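Local coordinates for protein SusD homolog (Bacteroides ovatus, PDB 4F53) that probably binds mucin O-glycans as a SusD-like outer-membrane lipoprotein that would hand captured sugars on for uptake, at residues A[303-317]-A[392-406]. Residues are numbered along the deposited sequence; the frame is centred on the assembly and turned at random.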
loop_
_atom_site.group_PDB
_atom_site.type_symbol
_atom_site.label_atom_id
_atom_site.label_comp_id
_atom_site.label_asym_id
_atom_site.label_seq_id
_atom_site.Cartn_x
_atom_site.Cartn_y
_atom_site.Cartn_z
ATOM N N VAL A 303 -5.923 -13.908 16.257
ATOM C CA VAL A 303 -7.163 -13.153 16.212
ATOM C C VAL A 303 -6.852 -11.651 16.283
ATOM O O VAL A 303 -6.226 -11.166 17.227
ATOM C CB VAL A 303 -8.188 -13.627 17.282
ATOM C CG1 VAL A 303 -7.651 -13.509 18.724
ATOM C CG2 VAL A 303 -9.541 -12.929 17.105
ATOM N N GLY A 304 -7.277 -10.945 15.251
ATOM C CA GLY A 304 -7.057 -9.518 15.134
ATOM C C GLY A 304 -8.116 -8.700 15.825
ATOM O O GLY A 304 -9.077 -9.238 16.387
ATOM N N LEU A 305 -7.939 -7.392 15.791
ATOM C CA LEU A 305 -8.888 -6.461 16.376
ATOM C C LEU A 305 -9.733 -5.831 15.240
ATOM O O LEU A 305 -9.255 -5.670 14.117
ATOM C CB LEU A 305 -8.080 -5.404 17.160
ATOM C CG LEU A 305 -8.813 -4.311 17.918
ATOM C CD1 LEU A 305 -9.603 -4.882 19.089
ATOM C CD2 LEU A 305 -7.831 -3.277 18.399
ATOM N N ARG A 306 -10.995 -5.512 15.530
ATOM C CA ARG A 306 -11.882 -4.889 14.569
ATOM C C ARG A 306 -11.346 -3.492 14.191
ATOM O O ARG A 306 -10.933 -2.725 15.078
ATOM C CB ARG A 306 -13.304 -4.788 15.163
ATOM C CG ARG A 306 -14.376 -4.262 14.204
ATOM C CD ARG A 306 -14.772 -5.291 13.148
ATOM N NE ARG A 306 -15.705 -4.714 12.181
ATOM C CZ ARG A 306 -17.025 -4.752 12.304
ATOM N NH1 ARG A 306 -17.586 -5.370 13.339
ATOM N NH2 ARG A 306 -17.793 -4.164 11.407
ATOM N N ARG A 307 -11.306 -3.194 12.881
ATOM C CA ARG A 307 -10.886 -1.872 12.398
ATOM C C ARG A 307 -12.049 -0.901 12.545
ATOM O O ARG A 307 -13.207 -1.319 12.417
ATOM C CB ARG A 307 -10.427 -1.921 10.934
ATOM C CG ARG A 307 -9.192 -2.767 10.653
ATOM C CD ARG A 307 -8.916 -2.842 9.152
ATOM N NE ARG A 307 -10.019 -3.538 8.479
ATOM C CZ ARG A 307 -10.887 -2.965 7.660
ATOM N NH1 ARG A 307 -10.713 -1.707 7.271
ATOM N NH2 ARG A 307 -11.909 -3.659 7.184
ATOM N N GLY A 308 -11.745 0.372 12.785
ATOM C CA GLY A 308 -12.768 1.398 12.891
ATOM C C GLY A 308 -13.508 1.478 14.209
ATOM O O GLY A 308 -14.627 1.993 14.244
ATOM N N ILE A 309 -12.905 0.991 15.301
ATOM C CA ILE A 309 -13.503 1.144 16.642
ATOM C C ILE A 309 -13.332 2.629 17.017
ATOM O O ILE A 309 -12.244 3.175 16.840
ATOM C CB ILE A 309 -12.885 0.182 17.696
ATOM C CG1 ILE A 309 -13.153 -1.305 17.341
ATOM C CG2 ILE A 309 -13.378 0.539 19.114
ATOM C CD1 ILE A 309 -12.281 -2.327 18.137
ATOM N N LEU A 310 -14.406 3.294 17.437
ATOM C CA LEU A 310 -14.341 4.714 17.767
ATOM C C LEU A 310 -13.435 4.921 18.951
ATOM O O LEU A 310 -13.462 4.130 19.901
ATOM C CB LEU A 310 -15.749 5.292 18.064
ATOM C CG LEU A 310 -15.919 6.828 17.990
ATOM C CD1 LEU A 310 -16.046 7.321 16.527
ATOM C CD2 LEU A 310 -17.171 7.276 18.752
ATOM N N GLN A 311 -12.617 5.983 18.888
ATOM C CA GLN A 311 -11.749 6.391 19.986
ATOM C C GLN A 311 -12.616 6.582 21.225
ATOM O O GLN A 311 -13.656 7.246 21.145
ATOM C CB GLN A 311 -10.993 7.680 19.618
ATOM C CG GLN A 311 -9.739 7.915 20.445
ATOM C CD GLN A 311 -8.570 7.017 20.110
ATOM O OE1 GLN A 311 -8.533 6.329 19.087
ATOM N NE2 GLN A 311 -7.586 6.984 21.003
ATOM N N GLY A 312 -12.236 5.908 22.308
ATOM C CA GLY A 312 -12.951 5.936 23.578
ATOM C C GLY A 312 -13.940 4.800 23.751
ATOM O O GLY A 312 -14.587 4.716 24.791
ATOM N N GLN A 313 -14.076 3.912 22.746
ATOM C CA GLN A 313 -15.055 2.815 22.777
ATOM C C GLN A 313 -14.412 1.445 22.598
ATOM O O GLN A 313 -15.011 0.544 22.012
ATOM C CB GLN A 313 -16.139 3.042 21.713
ATOM C CG GLN A 313 -17.004 4.248 22.052
ATOM C CD GLN A 313 -18.096 4.529 21.064
ATOM O OE1 GLN A 313 -18.157 3.978 19.962
ATOM N NE2 GLN A 313 -18.989 5.423 21.439
ATOM N N TYR A 314 -13.200 1.286 23.136
ATOM C CA TYR A 314 -12.456 0.026 23.087
ATOM C C TYR A 314 -12.679 -0.784 24.326
ATOM O O TYR A 314 -12.744 -0.217 25.427
ATOM C CB TYR A 314 -10.954 0.299 22.991
ATOM C CG TYR A 314 -10.476 0.749 21.635
ATOM C CD1 TYR A 314 -10.461 2.103 21.293
ATOM C CD2 TYR A 314 -9.984 -0.163 20.713
ATOM C CE1 TYR A 314 -10.018 2.524 20.038
ATOM C CE2 TYR A 314 -9.537 0.244 19.462
ATOM C CZ TYR A 314 -9.550 1.589 19.133
ATOM O OH TYR A 314 -9.083 1.988 17.924
ATOM N N ASN A 315 -12.703 -2.118 24.177
ATOM C CA ASN A 315 -12.697 -2.999 25.344
ATOM C C ASN A 315 -11.290 -2.854 25.954
ATOM O O ASN A 315 -10.329 -2.738 25.181
ATOM C CB ASN A 315 -13.004 -4.433 24.920
ATOM C CG ASN A 315 -14.471 -4.736 24.773
ATOM O OD1 ASN A 315 -15.321 -4.252 25.530
ATOM N ND2 ASN A 315 -14.789 -5.602 23.833
ATOM N N SER A 316 -11.159 -2.769 27.288
ATOM C CA SER A 316 -9.850 -2.540 27.943
ATOM C C SER A 316 -8.780 -3.618 27.655
ATOM O O SER A 316 -7.602 -3.349 27.897
ATOM C CB SER A 316 -10.002 -2.378 29.454
ATOM O OG SER A 316 -10.442 -3.583 30.054
ATOM N N TRP A 317 -9.169 -4.808 27.158
ATOM C CA TRP A 317 -8.205 -5.879 26.873
ATOM C C TRP A 317 -7.837 -5.980 25.394
ATOM O O TRP A 317 -7.140 -6.921 25.014
ATOM C CB TRP A 317 -8.719 -7.245 27.378
ATOM C CG TRP A 317 -8.973 -7.315 28.860
ATOM C CD1 TRP A 317 -8.587 -6.414 29.808
ATOM C CD2 TRP A 317 -9.671 -8.354 29.553
ATOM N NE1 TRP A 317 -9.051 -6.794 31.036
ATOM C CE2 TRP A 317 -9.705 -7.995 30.916
ATOM C CE3 TRP A 317 -10.256 -9.568 29.157
ATOM C CZ2 TRP A 317 -10.312 -8.803 31.892
ATOM C CZ3 TRP A 317 -10.876 -10.358 30.117
ATOM C CH2 TRP A 317 -10.903 -9.975 31.466
ATOM N N TYR A 392 -16.478 -13.207 12.001
ATOM C CA TYR A 392 -15.553 -12.783 13.038
ATOM C C TYR A 392 -16.266 -12.786 14.396
ATOM O O TYR A 392 -17.267 -12.092 14.582
ATOM C CB TYR A 392 -14.967 -11.391 12.708
ATOM C CG TYR A 392 -14.150 -10.801 13.830
ATOM C CD1 TYR A 392 -12.943 -11.383 14.223
ATOM C CD2 TYR A 392 -14.583 -9.666 14.509
ATOM C CE1 TYR A 392 -12.196 -10.857 15.281
ATOM C CE2 TYR A 392 -13.832 -9.116 15.548
ATOM C CZ TYR A 392 -12.644 -9.721 15.936
ATOM O OH TYR A 392 -11.892 -9.143 16.926
ATOM N N LYS A 393 -15.786 -13.621 15.324
ATOM C CA LYS A 393 -16.330 -13.694 16.681
ATOM C C LYS A 393 -15.387 -12.910 17.588
ATOM O O LYS A 393 -14.257 -13.359 17.782
ATOM C CB LYS A 393 -16.483 -15.153 17.152
ATOM C CG LYS A 393 -17.543 -15.961 16.398
ATOM C CD LYS A 393 -17.435 -17.475 16.679
ATOM C CE LYS A 393 -18.174 -17.960 17.913
ATOM N NZ LYS A 393 -17.980 -19.419 18.149
ATOM N N ASP A 394 -15.801 -11.706 18.077
ATOM C CA ASP A 394 -14.974 -10.896 18.984
ATOM C C ASP A 394 -14.567 -11.765 20.230
ATOM O O ASP A 394 -15.437 -12.185 20.994
ATOM C CB ASP A 394 -15.700 -9.588 19.413
ATOM C CG ASP A 394 -14.881 -8.599 20.251
ATOM O OD1 ASP A 394 -13.828 -9.008 20.820
ATOM O OD2 ASP A 394 -15.305 -7.435 20.373
ATOM N N PRO A 395 -13.254 -12.066 20.429
ATOM C CA PRO A 395 -12.860 -12.931 21.574
ATOM C C PRO A 395 -13.098 -12.307 22.952
ATOM O O PRO A 395 -13.056 -13.015 23.976
ATOM C CB PRO A 395 -11.371 -13.179 21.338
ATOM C CG PRO A 395 -10.924 -12.038 20.479
ATOM C CD PRO A 395 -12.080 -11.679 19.611
ATOM N N LEU A 396 -13.374 -10.995 22.983
ATOM C CA LEU A 396 -13.609 -10.282 24.234
ATOM C C LEU A 396 -15.105 -10.189 24.597
ATOM O O LEU A 396 -15.433 -9.768 25.709
ATOM C CB LEU A 396 -12.964 -8.889 24.181
ATOM C CG LEU A 396 -11.408 -8.873 24.182
ATOM C CD1 LEU A 396 -10.891 -7.472 24.177
ATOM C CD2 LEU A 396 -10.838 -9.620 25.390
ATOM N N LYS A 397 -16.001 -10.641 23.693
ATOM C CA LYS A 397 -17.455 -10.657 23.905
ATOM C C LYS A 397 -17.805 -11.467 25.176
ATOM O O LYS A 397 -17.362 -12.610 25.325
ATOM C CB LYS A 397 -18.192 -11.209 22.673
ATOM C CG LYS A 397 -19.705 -11.191 22.836
ATOM C CD LYS A 397 -20.369 -12.176 21.909
ATOM C CE LYS A 397 -21.854 -12.252 22.147
ATOM N NZ LYS A 397 -22.515 -13.092 21.120
ATOM N N GLY A 398 -18.533 -10.826 26.093
ATOM C CA GLY A 398 -18.933 -11.420 27.360
ATOM C C GLY A 398 -17.862 -11.514 28.441
ATOM O O GLY A 398 -18.158 -11.994 29.541
ATOM N N GLN A 399 -16.606 -11.087 28.153
ATOM C CA GLN A 399 -15.510 -11.126 29.134
ATOM C C GLN A 399 -15.698 -10.048 30.221
ATOM O O GLN A 399 -16.467 -9.104 30.037
ATOM C CB GLN A 399 -14.127 -10.990 28.462
ATOM C CG GLN A 399 -13.696 -12.198 27.625
ATOM C CD GLN A 399 -13.436 -13.448 28.450
ATOM O OE1 GLN A 399 -12.710 -13.434 29.450
ATOM N NE2 GLN A 399 -13.963 -14.575 28.007
ATOM N N SER A 400 -15.014 -10.221 31.355
ATOM C CA SER A 400 -15.095 -9.346 32.524
ATOM C C SER A 400 -14.726 -7.886 32.207
ATOM O O SER A 400 -13.619 -7.611 31.729
ATOM C CB SER A 400 -14.205 -9.876 33.641
ATOM O OG SER A 400 -14.510 -9.201 34.846
ATOM N N ALA A 401 -15.684 -6.955 32.482
ATOM C CA ALA A 401 -15.584 -5.500 32.273
ATOM C C ALA A 401 -15.423 -5.119 30.779
ATOM O O ALA A 401 -15.187 -3.944 30.482
ATOM C CB ALA A 401 -14.427 -4.917 33.089
ATOM N N GLN A 402 -15.568 -6.101 29.852
ATOM C CA GLN A 402 -15.457 -5.906 28.405
ATOM C C GLN A 402 -16.856 -5.688 27.867
ATOM O O GLN A 402 -17.562 -6.648 27.572
ATOM C CB GLN A 402 -14.734 -7.091 27.715
ATOM C CG GLN A 402 -13.387 -7.525 28.336
ATOM C CD GLN A 402 -12.400 -6.414 28.512
ATOM O OE1 GLN A 402 -11.805 -5.931 27.555
ATOM N NE2 GLN A 402 -12.219 -5.971 29.743
ATOM N N THR A 403 -17.262 -4.410 27.777
ATOM C CA THR A 403 -18.605 -3.923 27.415
ATOM C C THR A 403 -19.004 -4.143 25.946
ATOM O O THR A 403 -20.173 -4.416 25.667
ATOM C CB THR A 403 -18.644 -2.418 27.761
ATOM O OG1 THR A 403 -18.631 -2.296 29.188
ATOM C CG2 THR A 403 -19.868 -1.680 27.198
ATOM N N TYR A 404 -18.058 -3.996 25.017
ATOM C CA TYR A 404 -18.332 -4.003 23.594
ATOM C C TYR A 404 -18.190 -5.368 22.925
ATOM O O TYR A 404 -17.474 -6.242 23.403
ATOM C CB TYR A 404 -17.420 -2.978 22.904
ATOM C CG TYR A 404 -17.481 -1.591 23.517
ATOM C CD1 TYR A 404 -18.459 -0.678 23.129
ATOM C CD2 TYR A 404 -16.563 -1.191 24.483
ATOM C CE1 TYR A 404 -18.528 0.600 23.696
ATOM C CE2 TYR A 404 -16.618 0.084 25.051
ATOM C CZ TYR A 404 -17.597 0.979 24.648
ATOM O OH TYR A 404 -17.642 2.243 25.183
ATOM N N ASP A 405 -18.908 -5.535 21.813
ATOM C CA ASP A 405 -18.890 -6.725 20.965
ATOM C C ASP A 405 -18.716 -6.261 19.514
ATOM O O ASP A 405 -19.672 -5.775 18.898
ATOM C CB ASP A 405 -20.170 -7.572 21.148
ATOM C CG ASP A 405 -20.261 -8.764 20.205
ATOM O OD1 ASP A 405 -19.203 -9.220 19.721
ATOM O OD2 ASP A 405 -21.391 -9.257 19.969
ATOM N N TYR A 406 -17.493 -6.400 18.974
ATOM C CA TYR A 406 -17.191 -5.944 17.629
ATOM C C TYR A 406 -17.195 -7.087 16.610
ATOM O O TYR A 406 -16.626 -6.951 15.533
ATOM C CB TYR A 406 -15.878 -5.146 17.619
ATOM C CG TYR A 406 -16.051 -3.795 18.280
ATOM C CD1 TYR A 406 -16.914 -2.843 17.745
ATOM C CD2 TYR A 406 -15.419 -3.497 19.484
ATOM C CE1 TYR A 406 -17.127 -1.619 18.378
ATOM C CE2 TYR A 406 -15.585 -2.255 20.100
ATOM C CZ TYR A 406 -16.459 -1.328 19.554
ATOM O OH TYR A 406 -16.637 -0.096 20.137
HETATM O O HOH W 1 -12.473 -6.759 17.813
HETATM O O HOH W 2 -16.920 1.939 18.238
HETATM O O HOH W 3 -19.484 4.701 24.378
HETATM O O HOH W 4 -13.189 -5.696 21.336
HETATM O O HOH W 5 -13.598 -2.207 28.824
#
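With CG anti to its carbonyl carbon (chi1 -50°) and the chain bent at chi2 (-53°), Gln402 lays its amide nearly flat, 13° from parallel, on one face of the Trp317 indole. Folded this way, the amide spends its polar atoms on backbone and hydroxyl alike: OE1 accepts from Trp317 N at 2.9 Å, while NE2 donates almost straight to Ser316 OG at 3.0 Å and also to Ser400 O, inside the Gln399-Gln402 type II turn. Ser400 O sits over that same indole face, likewise offset toward the rim; Leu396 CD2 and Gln399 OE1 lie at the ring edge, the latter's amide also gripping Thr297 through NE2. With alanine in place of Trp317, the Gln402 amide would probably lose the ring it lies on, and a gap would open beside Leu396 CD2. Next along, the Asn315 side-chain amide grips both backbone polar atoms of Tyr404, OD1 taking Tyr404 N and ND2 giving to Tyr404 O, both at 2.8 Å. A water ties ND2 to Asp394 OD2, whose anti lone pair receives Tyr406 N, while Asp394 OD1 accepts from Leu396 N, an Asx turn. Tyr404 offers a ring face to Gln313 O, which also accepts a short 2.6 Å bond from Tyr406 OH, lying in the plane of the Tyr406 ring at its edge. Ile309 CG1 stands 3.7 Å above the centre of the Tyr406 ring, a CH-pi contact, and Arg306 NH1 holds Tyr406 O. At the far end Val303 CG2 meets Pro395, both backed by Phe288 of helix 288-291. Two irregular loops, shaped by beta turns and stitched together by side-chain amides, tyrosines and an arginine, thus meet at the periphery of the predominantly helical, TPR-like SusD-family fold.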